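PDB 2RB5: haloacid dehalogenase-like hydrolase from Bacteroides thetaiotaomicron, which probably hydrolyses phosphate esters with the help of magnesium, as a phosphatase of the haloacid dehalogenase superfamily. Local coordinates for residues I39-G44 against D63-M68; G172-A177 against G212-S217. One frame throughout, in Å; residues are numbered along the deposited sequence.

Contact 1: I39-G44 against D63-M68. With WO6 (trioxido(oxo)tungsten), chain C.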
loop_
_atom_site.group_PDB
_atom_site.type_symbol
_atom_site.label_atom_id
_atom_site.label_comp_id
_atom_site.label_asym_id
_atom_site.label_seq_id
_atom_site.Cartn_x
_atom_site.Cartn_y
_atom_site.Cartn_z
ATOM N N ILE A 39 -6.496 -13.433 5.985
ATOM C CA ILE A 39 -5.832 -12.175 6.350
ATOM C C ILE A 39 -4.900 -11.779 5.244
ATOM O O ILE A 39 -3.937 -12.492 4.931
ATOM C CB ILE A 39 -5.076 -12.356 7.689
ATOM C CG1 ILE A 39 -6.049 -12.647 8.834
ATOM C CG2 ILE A 39 -4.218 -11.146 7.998
ATOM C CD1 ILE A 39 -5.442 -13.004 10.148
ATOM N N PHE A 40 -5.150 -10.616 4.652
ATOM C CA PHE A 40 -4.386 -10.155 3.495
ATOM C C PHE A 40 -3.758 -8.798 3.814
ATOM O O PHE A 40 -4.356 -7.935 4.466
ATOM C CB PHE A 40 -5.315 -10.017 2.287
ATOM C CG PHE A 40 -5.942 -11.327 1.914
ATOM C CD1 PHE A 40 -7.293 -11.553 2.120
ATOM C CD2 PHE A 40 -5.164 -12.348 1.390
ATOM C CE1 PHE A 40 -7.832 -12.803 1.810
ATOM C CE2 PHE A 40 -5.688 -13.591 1.097
ATOM C CZ PHE A 40 -7.036 -13.800 1.294
ATOM N N ILE A 41 -2.560 -8.598 3.277
ATOM C CA ILE A 41 -1.900 -7.291 3.270
ATOM C C ILE A 41 -2.302 -6.560 1.999
ATOM O O ILE A 41 -2.355 -7.165 0.926
ATOM C CB ILE A 41 -0.377 -7.514 3.355
ATOM C CG1 ILE A 41 -0.017 -8.237 4.658
ATOM C CG2 ILE A 41 0.384 -6.232 3.125
ATOM C CD1 ILE A 41 -0.386 -7.492 5.919
ATOM N N ALA A 42 -2.563 -5.250 2.115
ATOM C CA ALA A 42 -2.888 -4.405 0.978
ATOM C C ALA A 42 -2.100 -3.129 1.118
ATOM O O ALA A 42 -2.526 -2.218 1.865
ATOM C CB ALA A 42 -4.389 -4.198 0.886
ATOM N N THR A 43 -0.976 -3.032 0.422
ATOM C CA THR A 43 -0.006 -1.984 0.654
ATOM C C THR A 43 0.489 -1.355 -0.642
ATOM O O THR A 43 0.543 -1.979 -1.698
ATOM C CB THR A 43 1.200 -2.580 1.459
ATOM O OG1 THR A 43 2.134 -1.542 1.780
ATOM C CG2 THR A 43 1.962 -3.642 0.719
ATOM N N GLY A 44 0.851 -0.064 -0.544
ATOM C CA GLY A 44 1.583 0.599 -1.561
ATOM C C GLY A 44 3.037 0.170 -1.636
ATOM O O GLY A 44 3.685 0.417 -2.651
ATOM N N ASP A 63 -2.246 -14.660 4.616
ATOM C CA ASP A 63 -2.688 -15.581 3.564
ATOM C C ASP A 63 -2.433 -15.094 2.155
ATOM O O ASP A 63 -2.575 -15.859 1.201
ATOM C CB ASP A 63 -4.197 -15.881 3.784
ATOM C CG ASP A 63 -4.440 -16.505 5.104
ATOM O OD1 ASP A 63 -3.841 -17.586 5.391
ATOM O OD2 ASP A 63 -5.211 -15.939 5.897
ATOM N N GLY A 64 -2.067 -13.837 1.951
ATOM C CA GLY A 64 -1.767 -13.321 0.618
ATOM C C GLY A 64 -1.456 -11.835 0.701
ATOM O O GLY A 64 -1.695 -11.169 1.727
ATOM N N TYR A 65 -0.910 -11.327 -0.420
ATOM C CA TYR A 65 -0.424 -9.975 -0.509
ATOM C C TYR A 65 -0.917 -9.245 -1.750
ATOM O O TYR A 65 -0.830 -9.745 -2.892
ATOM C CB TYR A 65 1.101 -9.945 -0.568
ATOM C CG TYR A 65 1.804 -10.344 0.697
ATOM C CD1 TYR A 65 1.962 -11.687 1.032
ATOM C CD2 TYR A 65 2.360 -9.428 1.549
ATOM C CE1 TYR A 65 2.621 -12.096 2.189
ATOM C CE2 TYR A 65 3.033 -9.790 2.715
ATOM C CZ TYR A 65 3.147 -11.142 3.015
ATOM O OH TYR A 65 3.827 -11.469 4.162
ATOM N N ILE A 66 -1.379 -8.035 -1.504
ATOM C CA ILE A 66 -1.618 -6.987 -2.510
ATOM C C ILE A 66 -0.528 -5.977 -2.269
ATOM O O ILE A 66 -0.466 -5.355 -1.214
ATOM C CB ILE A 66 -2.998 -6.380 -2.335
ATOM C CG1 ILE A 66 -4.123 -7.382 -2.611
ATOM C CG2 ILE A 66 -3.155 -5.122 -3.125
ATOM C CD1 ILE A 66 -5.407 -7.010 -1.919
ATOM N N THR A 67 0.386 -5.820 -3.243
ATOM C CA THR A 67 1.514 -4.915 -3.123
ATOM C C THR A 67 1.468 -3.929 -4.271
ATOM O O THR A 67 0.724 -4.092 -5.240
ATOM C CB THR A 67 2.884 -5.642 -3.052
ATOM O OG1 THR A 67 3.223 -6.153 -4.337
ATOM C CG2 THR A 67 2.885 -6.733 -2.006
ATOM N N MET A 68 2.277 -2.864 -4.157
ATOM C CA MET A 68 2.293 -1.828 -5.207
ATOM C C MET A 68 0.883 -1.382 -5.550
ATOM O O MET A 68 0.518 -1.233 -6.721
ATOM C CB MET A 68 3.087 -2.237 -6.430
ATOM C CG MET A 68 4.534 -2.484 -6.078
ATOM S SD MET A 68 5.623 -2.554 -7.520
ATOM C CE MET A 68 6.208 -4.219 -7.495
HETATM W W WO6 C . 0.546 1.475 3.171
HETATM O O1 WO6 C . 2.252 1.857 2.672
HETATM O O2 WO6 C . 0.230 2.752 4.305
HETATM O O3 WO6 C . 0.959 -0.038 3.778
HETATM O O4 WO6 C . -0.022 1.624 1.597
#
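Asp63 closes a two-bond ring on Ile39: its N-H gives to Ile39 O at 2.8 Å, and its OD2 takes Ile39 N at 2.8 Å through the lone pair facing away from OD1. With CG anti to its own carbonyl carbon (chi1 -60°), the carboxylate turns back to reach that N-H. Were Asp63 an alanine, Ile39 N would probably lose this acceptor, and one of the two bonds at the start of the pairing would go. Parallel pairing continues from Ile41, whose N gives to Gly64 O at 3.1 Å and whose O accepts Ile66 N at 2.8 Å; Ile66 O then takes Thr43 N at 2.9 Å. Backbone bonds on the far side join Phe40 and Ala42 to Phe7 in strand 4-7. The Phe40 ring sets its edge against Gly64 CA, while Ile41 CB lies alongside Tyr65 CD2 at 3.8 Å; Tyr65 OH bonds Gln57. Past the strand, Thr43 OG1 gives its hydrogen to tungstate O3 at 2.8 Å, also accepting Arg45 N, and Gly44 N meets tungstate O4. This is a beta-alpha-beta unit of the Rossmann-like HAD core, with the threonine at the strand end placed as in HAD motif II.

Contact 2: G172-A177 against G212-S217. With WO6 (trioxido(oxo)tungsten), chain C.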
loop_
_atom_site.group_PDB
_atom_site.type_symbol
_atom_site.label_atom_id
_atom_site.label_comp_id
_atom_site.label_asym_id
_atom_site.label_seq_id
_atom_site.Cartn_x
_atom_site.Cartn_y
_atom_site.Cartn_z
ATOM N N GLY A 172 -1.703 7.732 -5.981
ATOM C CA GLY A 172 -2.242 7.902 -4.636
ATOM C C GLY A 172 -1.133 8.044 -3.632
ATOM O O GLY A 172 0.027 7.839 -3.948
ATOM N N ARG A 173 -1.500 8.386 -2.402
ATOM C CA ARG A 173 -0.513 8.615 -1.317
ATOM C C ARG A 173 -0.893 7.865 -0.029
ATOM O O ARG A 173 -2.048 7.890 0.416
ATOM C CB ARG A 173 -0.399 10.089 -0.978
ATOM C CG ARG A 173 -0.100 10.990 -2.180
ATOM C CD ARG A 173 0.250 12.442 -1.760
ATOM N NE ARG A 173 0.582 13.164 -2.960
ATOM C CZ ARG A 173 1.685 13.747 -3.330
ATOM N NH1 ARG A 173 2.736 13.813 -2.529
ATOM N NH2 ARG A 173 1.773 14.339 -4.536
ATOM N N TRP A 174 0.154 7.299 0.603
ATOM C CA TRP A 174 0.071 6.838 1.971
ATOM C C TRP A 174 0.928 7.614 2.943
ATOM O O TRP A 174 0.919 7.373 4.146
ATOM C CB TRP A 174 0.515 5.417 2.027
ATOM C CG TRP A 174 1.800 4.928 1.448
ATOM C CD1 TRP A 174 1.988 4.592 0.135
ATOM C CD2 TRP A 174 3.057 4.688 2.113
ATOM N NE1 TRP A 174 3.253 4.146 -0.058
ATOM C CE2 TRP A 174 3.901 4.192 1.142
ATOM C CE3 TRP A 174 3.455 4.811 3.434
ATOM C CZ2 TRP A 174 5.183 3.844 1.439
ATOM C CZ3 TRP A 174 4.749 4.455 3.752
ATOM C CH2 TRP A 174 5.627 3.959 2.723
ATOM N N TYR A 175 1.667 8.596 2.402
ATOM C CA TYR A 175 2.511 9.464 3.189
ATOM C C TYR A 175 2.570 10.796 2.451
ATOM O O TYR A 175 2.563 10.770 1.212
ATOM C CB TYR A 175 3.892 8.849 3.372
ATOM C CG TYR A 175 4.663 9.568 4.444
ATOM C CD1 TYR A 175 4.419 9.420 5.795
ATOM C CD2 TYR A 175 5.672 10.460 4.104
ATOM C CE1 TYR A 175 5.131 10.089 6.770
ATOM C CE2 TYR A 175 6.417 11.157 5.044
ATOM C CZ TYR A 175 6.113 10.956 6.381
ATOM O OH TYR A 175 6.862 11.647 7.302
ATOM N N PRO A 176 2.557 11.952 3.094
ATOM C CA PRO A 176 2.439 13.185 2.306
ATOM C C PRO A 176 3.592 13.493 1.386
ATOM O O PRO A 176 3.361 14.189 0.370
ATOM C CB PRO A 176 2.274 14.315 3.388
ATOM C CG PRO A 176 1.805 13.537 4.594
ATOM C CD PRO A 176 2.489 12.188 4.565
ATOM N N ALA A 177 4.813 13.048 1.683
ATOM C CA ALA A 177 5.935 13.543 0.890
ATOM C C ALA A 177 6.077 12.965 -0.494
ATOM O O ALA A 177 6.856 13.497 -1.319
ATOM C CB ALA A 177 7.215 13.245 1.679
ATOM N N GLY A 212 -5.005 5.954 4.991
ATOM C CA GLY A 212 -4.423 6.901 4.011
ATOM C C GLY A 212 -5.260 7.086 2.779
ATOM O O GLY A 212 -6.203 6.349 2.455
ATOM N N GLY A 213 -4.872 8.104 1.979
ATOM C CA GLY A 213 -5.589 8.378 0.753
ATOM C C GLY A 213 -5.567 7.219 -0.225
ATOM O O GLY A 213 -6.576 7.015 -0.963
ATOM N N ASN A 214 -4.511 6.432 -0.251
ATOM C CA ASN A 214 -4.424 5.255 -1.125
ATOM C C ASN A 214 -5.249 4.069 -0.637
ATOM O O ASN A 214 -5.275 3.061 -1.312
ATOM C CB ASN A 214 -2.969 4.845 -1.403
ATOM C CG ASN A 214 -2.283 4.198 -0.229
ATOM O OD1 ASN A 214 -2.606 4.499 0.943
ATOM N ND2 ASN A 214 -1.304 3.316 -0.520
ATOM N N ASP A 215 -5.959 4.250 0.502
ATOM C CA ASP A 215 -6.893 3.256 1.005
ATOM C C ASP A 215 -8.344 3.596 0.654
ATOM O O ASP A 215 -9.217 2.762 0.872
ATOM C CB ASP A 215 -6.777 3.137 2.528
ATOM C CG ASP A 215 -5.384 2.683 2.927
ATOM O OD1 ASP A 215 -4.877 1.750 2.262
ATOM O OD2 ASP A 215 -4.860 3.270 3.910
ATOM N N ILE A 216 -8.615 4.811 0.190
ATOM C CA ILE A 216 -10.003 5.210 0.011
ATOM C C ILE A 216 -10.755 4.284 -0.933
ATOM O O ILE A 216 -11.872 3.906 -0.656
ATOM C CB ILE A 216 -10.056 6.702 -0.410
ATOM C CG1 ILE A 216 -9.754 7.602 0.791
ATOM C CG2 ILE A 216 -11.417 7.014 -1.053
ATOM C CD1 ILE A 216 -9.588 9.064 0.500
ATOM N N SER A 217 -10.114 3.879 -2.044
ATOM C CA SER A 217 -10.888 3.019 -2.983
ATOM C C SER A 217 -11.212 1.693 -2.301
ATOM O O SER A 217 -12.302 1.178 -2.545
ATOM C CB SER A 217 -10.242 2.857 -4.327
ATOM O OG SER A 217 -8.987 2.212 -4.230
HETATM W W WO6 C . 0.546 1.475 3.171
HETATM O O1 WO6 C . 2.252 1.857 2.672
HETATM O O2 WO6 C . 0.230 2.752 4.305
HETATM O O3 WO6 C . 0.959 -0.038 3.778
HETATM O O4 WO6 C . -0.022 1.624 1.597
#
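Asn214 ND2 is shared by two acceptors, tungstate O4 at 3.0 Å and OD1 of Asn69, and lies 3.6 Å from Trp174 CD1. The bond to the oxyanion is nearly straight, 168° at the hydrogen. Two acceptors on one amide nitrogen should fix the rotation of the amide, which also tells N from O: OD1 turns to the other side and rests 3.4 Å from Trp174 CB. Amide and indole run side by side in the same direction, their planes 27° apart. In both residues CG sits between the backbone N and the carbonyl carbon (chi1 73° in Asn214), which swings the two groups toward the anion. Tungstate O1 stands over the centre of one indole face, 3.0 Å from CD2, a close packing of oxygen on ring. Phe178 meets the indole edge-to-face.

The backbones join through Asn214 N, which gives to Arg173 O at 2.9 Å from above the carbonyl plane. Gly172 packs against Asn214 CB. The guanidinium of Arg173 forms a salt bridge with Glu159 through NH2. Within 212-217, Asp215 OD2 accepts Gly212 N at 2.9 Å and also Asp211 N, while OD1 forms a salt bridge with Lys188. Asp211 and Asp215 are magnesium ligands, so this is the acidic metal-binding loop of the HAD active site, closed over by a loop that probably belongs to the cap and brings Trp174 to the phosphate-like ion.

Contact 1 is buried in the mixed sheet of the core, whereas contact 2 is partly buried and joins the 172-177 loop to the segment leading into helix 216-221, with little shared surface. Regular backbone pairing carries the first; a single backbone bond, an amide and an indole carry the second. No secondary-structure element is common to both, yet they converge on one tungstate. The two nitrogens that meet on one oxygen of the ion, Gly44 N and Asn214 ND2, lie 4.0 Å apart. Lys188, bonded to the ion, also bonds Ala42 O and Asp215. Strand end and metal loop thus form neighbouring walls of the site, and Trp174 covers the ion from the 172-177 loop.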